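Local coordinates for enterocine A immunity protein (Enterococcus faecium, PDB 2BL8), which confers immunity to the antimicrobial activity of the pediocin-like bacteriocin enterocin A, at residues A5-I8 against V9-Y13; R68-E71 against Y72-E75. All blocks are in the same frame, centred on the assembly; numbering follows the deposited sequence.

Interaction 1. Residues A5-I8 against V9-Y13; sequences AKQI and VHELY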
ATOM      1  N   ALA A   5       5.566  -4.787  -7.860  1.00 24.14           N
ATOM      2  CA  ALA A   5       4.584  -3.805  -7.398  1.00 22.83           C
ATOM      3  C   ALA A   5       3.198  -3.965  -8.021  1.00 22.16           C
ATOM      4  O   ALA A   5       2.193  -3.995  -7.304  1.00 21.57           O
ATOM      5  CB  ALA A   5       5.103  -2.392  -7.647  1.00 22.91           C
ATOM      6  N   LYS A   6       3.134  -4.060  -9.346  1.00 20.54           N
ATOM      7  CA  LYS A   6       1.842  -4.222 -10.013  1.00 20.89           C
ATOM      8  C   LYS A   6       1.098  -5.429  -9.460  1.00 18.25           C
ATOM      9  O   LYS A   6      -0.115  -5.384  -9.251  1.00 18.22           O
ATOM     10  CB  LYS A   6       2.012  -4.428 -11.519  1.00 22.86           C
ATOM     11  CG  LYS A   6       2.581  -3.261 -12.292  1.00 27.83           C
ATOM     12  CD  LYS A   6       2.661  -3.638 -13.764  1.00 30.78           C
ATOM     13  CE  LYS A   6       3.459  -2.633 -14.569  1.00 34.84           C
ATOM     14  NZ  LYS A   6       3.582  -3.050 -15.999  1.00 36.82           N
ATOM     15  N   GLN A   7       1.828  -6.514  -9.240  1.00 18.97           N
ATOM     16  CA  GLN A   7       1.235  -7.741  -8.734  1.00 19.42           C
ATOM     17  C   GLN A   7       0.629  -7.556  -7.351  1.00 17.31           C
ATOM     18  O   GLN A   7      -0.498  -7.979  -7.098  1.00 16.82           O
ATOM     19  CB  GLN A   7       2.281  -8.857  -8.691  1.00 21.29           C
ATOM     20  CG  GLN A   7       1.704 -10.239  -8.434  1.00 26.33           C
ATOM     21  CD  GLN A   7       2.768 -11.319  -8.433  1.00 29.45           C
ATOM     22  OE1 GLN A   7       3.661 -11.324  -9.281  1.00 32.68           O
ATOM     23  NE2 GLN A   7       2.674 -12.246  -7.486  1.00 32.33           N
ATOM     24  N   ILE A   8       1.378  -6.920  -6.458  1.00 17.46           N
ATOM     25  CA  ILE A   8       0.882  -6.701  -5.107  1.00 16.56           C
ATOM     26  C   ILE A   8      -0.337  -5.783  -5.095  1.00 16.31           C
ATOM     27  O   ILE A   8      -1.314  -6.056  -4.403  1.00 17.18           O
ATOM     28  CB  ILE A   8       1.977  -6.111  -4.203  1.00 17.52           C
ATOM     29  CG1 ILE A   8       3.183  -7.058  -4.156  1.00 17.24           C
ATOM     30  CG2 ILE A   8       1.421  -5.882  -2.808  1.00 18.74           C
ATOM     31  CD1 ILE A   8       2.874  -8.436  -3.633  1.00 19.27           C
ATOM     32  N   VAL A   9      -0.288  -4.705  -5.873  1.00 16.61           N
ATOM     33  CA  VAL A   9      -1.410  -3.774  -5.942  1.00 16.34           C
ATOM     34  C   VAL A   9      -2.633  -4.489  -6.498  1.00 16.24           C
ATOM     35  O   VAL A   9      -3.739  -4.342  -5.976  1.00 16.42           O
ATOM     36  CB  VAL A   9      -1.084  -2.562  -6.843  1.00 16.73           C
ATOM     37  CG1 VAL A   9      -2.340  -1.745  -7.101  1.00 18.47           C
ATOM     38  CG2 VAL A   9      -0.031  -1.695  -6.177  1.00 17.47           C
ATOM     39  N   HIS A  10      -2.426  -5.260  -7.562  1.00 16.79           N
ATOM     40  CA  HIS A  10      -3.509  -6.007  -8.193  1.00 18.47           C
ATOM     41  C   HIS A  10      -4.104  -6.989  -7.187  1.00 18.29           C
ATOM     42  O   HIS A  10      -5.322  -7.100  -7.067  1.00 18.52           O
ATOM     43  CB  HIS A  10      -2.978  -6.759  -9.419  1.00 19.24           C
ATOM     44  CG  HIS A  10      -4.051  -7.271 -10.330  1.00 20.59           C
ATOM     45  ND1 HIS A  10      -3.785  -7.725 -11.606  1.00 22.80           N
ATOM     46  CD2 HIS A  10      -5.387  -7.401 -10.157  1.00 23.34           C
ATOM     47  CE1 HIS A  10      -4.912  -8.108 -12.179  1.00 23.55           C
ATOM     48  NE2 HIS A  10      -5.901  -7.921 -11.321  1.00 25.31           N
ATOM     49  N   GLU A  11      -3.244  -7.687  -6.453  1.00 17.18           N
ATOM     50  CA  GLU A  11      -3.712  -8.654  -5.465  1.00 18.00           C
ATOM     51  C   GLU A  11      -4.456  -7.997  -4.305  1.00 18.03           C
ATOM     52  O   GLU A  11      -5.464  -8.521  -3.833  1.00 17.93           O
ATOM     53  CB  GLU A  11      -2.536  -9.480  -4.939  1.00 18.14           C
ATOM     54  CG  GLU A  11      -1.863 -10.327  -6.012  1.00 21.45           C
ATOM     55  CD  GLU A  11      -0.641 -11.073  -5.509  1.00 23.35           C
ATOM     56  OE1 GLU A  11       0.042 -10.562  -4.596  1.00 25.41           O
ATOM     57  OE2 GLU A  11      -0.352 -12.166  -6.038  1.00 24.00           O
ATOM     58  N   LEU A  12      -3.965  -6.849  -3.853  1.00 17.95           N
ATOM     59  CA  LEU A  12      -4.608  -6.145  -2.748  1.00 16.84           C
ATOM     60  C   LEU A  12      -5.975  -5.638  -3.211  1.00 17.89           C
ATOM     61  O   LEU A  12      -6.965  -5.736  -2.483  1.00 18.84           O
ATOM     62  CB  LEU A  12      -3.728  -4.977  -2.280  1.00 17.40           C
ATOM     63  CG  LEU A  12      -4.178  -4.182  -1.049  1.00 16.32           C
ATOM     64  CD1 LEU A  12      -4.305  -5.111   0.153  1.00 16.75           C
ATOM     65  CD2 LEU A  12      -3.165  -3.082  -0.763  1.00 17.44           C
ATOM     66  N   TYR A  13      -6.028  -5.117  -4.433  1.00 17.87           N
ATOM     67  CA  TYR A  13      -7.274  -4.602  -4.992  1.00 17.94           C
ATOM     68  C   TYR A  13      -8.318  -5.711  -5.062  1.00 18.03           C
ATOM     69  O   TYR A  13      -9.443  -5.553  -4.589  1.00 19.07           O
ATOM     70  CB  TYR A  13      -7.046  -4.050  -6.402  1.00 18.21           C
ATOM     71  CG  TYR A  13      -8.301  -3.477  -7.031  1.00 19.41           C
ATOM     72  CD1 TYR A  13      -8.531  -2.104  -7.048  1.00 19.60           C
ATOM     73  CD2 TYR A  13      -9.282  -4.316  -7.564  1.00 22.41           C
ATOM     74  CE1 TYR A  13      -9.707  -1.574  -7.578  1.00 22.27           C
ATOM     75  CE2 TYR A  13     -10.462  -3.798  -8.092  1.00 21.93           C
ATOM     76  CZ  TYR A  13     -10.667  -2.425  -8.095  1.00 21.54           C
ATOM     77  OH  TYR A  13     -11.833  -1.904  -8.613  1.00 26.44           O
TER
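Q7 and E11, one helical turn apart, lie side by side and point the same way, and their ends meet in a weak hydrogen bond: an N-H of NE2 of Q7 is directed at OE2 of E11, 3.4 Å away. The hydrogen lies fairly well in line, so length is what makes the bond weak. The amide and carboxylate planes stand 80° apart, which rules out a flat, two-pronged pairing. The methylene CG of Q7 also lies against that oxygen, 3.7 Å from OE2 of E11. The carboxylate has a nonpolar neighbour too: CD1 of I8 comes within 3.7 Å of OE1 of E11, the two side chains passing at a slant.

Torsions explain how the pair meets. Q7 carries CG opposite its backbone N and runs on extended, whereas E11 keeps CG beside its own N (chi1 -63°), which brings CG of E11 back over the O of Q7 at 2.9 Å. Beneath lies an ordinary alpha-helical i to i+4 pattern, in which the amides of V9, H10, E11 and L12 bond to the carbonyls of A5, K6, Q7 and I8. The first of these, V9 N to A5 O, is the straightest at 172°; the same carbonyl oxygen, O of A5, is touched by CG2 of V9 at 3.4 Å.

Helix 5-17 thus has a polar strip at Q7 and E11 beside an apolar one. I8, E11 and L12 meet helix 71-84, A5 and L12 reach helix 48-64, and K6 and A5 lie against helix 25-38, where the H10 ring also makes an edge-to-face contact with Y35.

Interaction 2. Residues R68-E71 against Y72-E75; sequences RFTE and YQEE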
ATOM      1  N   ARG A  68     -10.217  -1.892   9.394  1.00 25.66           N
ATOM      2  CA  ARG A  68      -9.225  -2.879   9.805  1.00 25.09           C
ATOM      3  C   ARG A  68      -8.927  -3.841   8.661  1.00 25.34           C
ATOM      4  O   ARG A  68      -9.793  -4.609   8.246  1.00 26.44           O
ATOM      5  CB  ARG A  68      -9.719  -3.687  11.010  1.00 26.96           C
ATOM      6  CG  ARG A  68      -9.973  -2.879  12.271  1.00 27.66           C
ATOM      7  CD  ARG A  68      -8.734  -2.116  12.721  1.00 26.06           C
ATOM      8  NE  ARG A  68      -7.579  -2.983  12.929  1.00 28.11           N
ATOM      9  CZ  ARG A  68      -6.410  -2.557  13.399  1.00 27.49           C
ATOM     10  NH1 ARG A  68      -6.250  -1.279  13.709  1.00 27.51           N
ATOM     11  NH2 ARG A  68      -5.402  -3.404  13.555  1.00 28.38           N
ATOM     12  N   PHE A  69      -7.704  -3.787   8.148  1.00 21.88           N
ATOM     13  CA  PHE A  69      -7.294  -4.681   7.072  1.00 19.48           C
ATOM     14  C   PHE A  69      -7.124  -6.072   7.671  1.00 18.69           C
ATOM     15  O   PHE A  69      -6.839  -6.209   8.859  1.00 19.04           O
ATOM     16  CB  PHE A  69      -5.952  -4.241   6.488  1.00 18.06           C
ATOM     17  CG  PHE A  69      -6.001  -2.929   5.764  1.00 18.93           C
ATOM     18  CD1 PHE A  69      -6.741  -2.793   4.599  1.00 19.78           C
ATOM     19  CD2 PHE A  69      -5.295  -1.829   6.244  1.00 19.02           C
ATOM     20  CE1 PHE A  69      -6.780  -1.582   3.915  1.00 20.75           C
ATOM     21  CE2 PHE A  69      -5.326  -0.612   5.570  1.00 20.05           C
ATOM     22  CZ  PHE A  69      -6.070  -0.487   4.403  1.00 20.67           C
ATOM     23  N   THR A  70      -7.299  -7.105   6.855  1.00 18.62           N
ATOM     24  CA  THR A  70      -7.121  -8.463   7.352  1.00 18.51           C
ATOM     25  C   THR A  70      -5.621  -8.687   7.504  1.00 18.32           C
ATOM     26  O   THR A  70      -4.818  -7.928   6.957  1.00 16.66           O
ATOM     27  CB  THR A  70      -7.683  -9.512   6.369  1.00 18.95           C
ATOM     28  OG1 THR A  70      -6.972  -9.444   5.126  1.00 17.92           O
ATOM     29  CG2 THR A  70      -9.160  -9.258   6.113  1.00 19.31           C
ATOM     30  N   GLU A  71      -5.243  -9.720   8.248  1.00 17.89           N
ATOM     31  CA  GLU A  71      -3.831 -10.030   8.456  1.00 19.24           C
ATOM     32  C   GLU A  71      -3.116 -10.178   7.110  1.00 16.95           C
ATOM     33  O   GLU A  71      -1.999  -9.692   6.930  1.00 15.21           O
ATOM     34  CB  GLU A  71      -3.699 -11.327   9.257  1.00 20.46           C
ATOM     35  CG  GLU A  71      -2.280 -11.693   9.652  1.00 29.22           C
ATOM     36  CD  GLU A  71      -2.025 -11.512  11.136  1.00 32.18           C
ATOM     37  OE1 GLU A  71      -2.821 -12.041  11.939  1.00 34.51           O
ATOM     38  OE2 GLU A  71      -1.028 -10.849  11.498  1.00 35.73           O
ATOM     39  N   TYR A  72      -3.773 -10.843   6.167  1.00 15.44           N
ATOM     40  CA  TYR A  72      -3.206 -11.056   4.840  1.00 14.82           C
ATOM     41  C   TYR A  72      -3.041  -9.741   4.077  1.00 15.06           C
ATOM     42  O   TYR A  72      -2.015  -9.515   3.434  1.00 13.71           O
ATOM     43  CB  TYR A  72      -4.095 -12.023   4.054  1.00 15.07           C
ATOM     44  CG  TYR A  72      -3.720 -12.178   2.597  1.00 15.23           C
ATOM     45  CD1 TYR A  72      -2.429 -12.555   2.221  1.00 17.30           C
ATOM     46  CD2 TYR A  72      -4.658 -11.943   1.593  1.00 17.75           C
ATOM     47  CE1 TYR A  72      -2.083 -12.689   0.877  1.00 17.60           C
ATOM     48  CE2 TYR A  72      -4.321 -12.076   0.250  1.00 18.69           C
ATOM     49  CZ  TYR A  72      -3.039 -12.446  -0.100  1.00 18.62           C
ATOM     50  OH  TYR A  72      -2.714 -12.567  -1.430  1.00 22.54           O
ATOM     51  N   GLN A  73      -4.051  -8.878   4.145  1.00 14.44           N
ATOM     52  CA  GLN A  73      -3.984  -7.584   3.470  1.00 14.52           C
ATOM     53  C   GLN A  73      -2.843  -6.748   4.057  1.00 14.81           C
ATOM     54  O   GLN A  73      -2.138  -6.053   3.325  1.00 14.64           O
ATOM     55  CB  GLN A  73      -5.321  -6.846   3.601  1.00 15.94           C
ATOM     56  CG  GLN A  73      -6.440  -7.496   2.794  1.00 15.69           C
ATOM     57  CD  GLN A  73      -7.810  -6.918   3.097  1.00 15.86           C
ATOM     58  OE1 GLN A  73      -7.984  -6.171   4.058  1.00 17.05           O
ATOM     59  NE2 GLN A  73      -8.795  -7.276   2.280  1.00 19.11           N
ATOM     60  N   GLU A  74      -2.658  -6.828   5.376  1.00 15.00           N
ATOM     61  CA  GLU A  74      -1.589  -6.100   6.059  1.00 15.43           C
ATOM     62  C   GLU A  74      -0.243  -6.588   5.557  1.00 15.17           C
ATOM     63  O   GLU A  74       0.698  -5.804   5.393  1.00 16.30           O
ATOM     64  CB  GLU A  74      -1.671  -6.313   7.573  1.00 15.76           C
ATOM     65  CG  GLU A  74      -2.819  -5.590   8.247  1.00 19.71           C
ATOM     66  CD  GLU A  74      -2.992  -5.985   9.706  1.00 24.15           C
ATOM     67  OE1 GLU A  74      -2.159  -6.758  10.229  1.00 24.35           O
ATOM     68  OE2 GLU A  74      -3.967  -5.517  10.330  1.00 25.39           O
ATOM     69  N   GLU A  75      -0.159  -7.892   5.319  1.00 14.71           N
ATOM     70  CA  GLU A  75       1.054  -8.510   4.816  1.00 14.46           C
ATOM     71  C   GLU A  75       1.347  -8.042   3.392  1.00 13.19           C
ATOM     72  O   GLU A  75       2.502  -7.797   3.039  1.00 13.68           O
ATOM     73  CB  GLU A  75       0.921 -10.034   4.901  1.00 13.31           C
ATOM     74  CG  GLU A  75       1.031 -10.519   6.347  1.00 14.57           C
ATOM     75  CD  GLU A  75       0.329 -11.831   6.617  1.00 16.66           C
ATOM     76  OE1 GLU A  75      -0.018 -12.549   5.656  1.00 16.76           O
ATOM     77  OE2 GLU A  75       0.131 -12.146   7.811  1.00 17.98           O
TER
HETATM   78  O   HOH W   1     -10.356  -5.456   5.194  1.00 31.88           O
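From F69 to T70 the backbone is extended, then it turns helical at E71, and the first turn closes with E74 N bonding to T70 O at 2.9 Å and E75 N to E71 O. Side chains complete the start. OG1 of T70 accepts from Q73 N at 3.1 Å; its chi1 of 62° sets OG1 between the backbone N and the carbonyl carbon, facing the turn. In return, T70 N donates to OE1 of Q73 at 3.0 Å. That bond is straight at hydrogen (166°), yet the donor stands 47° out of the amide carbonyl plane.

These reciprocal bonds make a capping box, with T70 as N-cap of helix 71-84. OG1 of T70 takes the place of a preceding helical carbonyl for Q73 N, while T70 N is paired with the Q73 side chain. OE1 of Q73 serves further: a water donates to it at 2.7 Å and also to R68 O, and OE1 lies in the plane of the F69 ring at its edge, 3.6 Å from CD1 of F69. The other end of the amide, NE2, is hydrogen-bonded to D15 of helix 5-17, so both ends of the buried Q73 side chain are held.

The outer surface of the turn is acidic. OE2 of E71 comes within 4.1 Å of OE2 of E75, a proximity that would tend to raise their proton affinity. R68 probably eases the charge of E74 electrostatically: NH2 of R68 is 4.1 Å from OE2 of E74, which lies well out of the guanidinium plane, so no N-H points at it.

How the interactions relate
Interaction 1 comes first along the chain, within the N-terminal helix 5-17; interaction 2 follows much later, where the loop after helix 48-64 leads into helix 71-84. Their centres are about 13 Å apart, yet the two touch: CD1 of L12 packs 4.0 Å from O of Q73. Beyond that touch, I8, E11 and L12 of helix 5-17 meet L76, I77, L80 and I83, so the two helices pack together along several turns. With helices 25-38 and 48-64 they form the four-helix bundle of this immunity protein. Interaction 2 thus marks where its last helix starts, while interaction 1 supplies part of the surface that helix packs on.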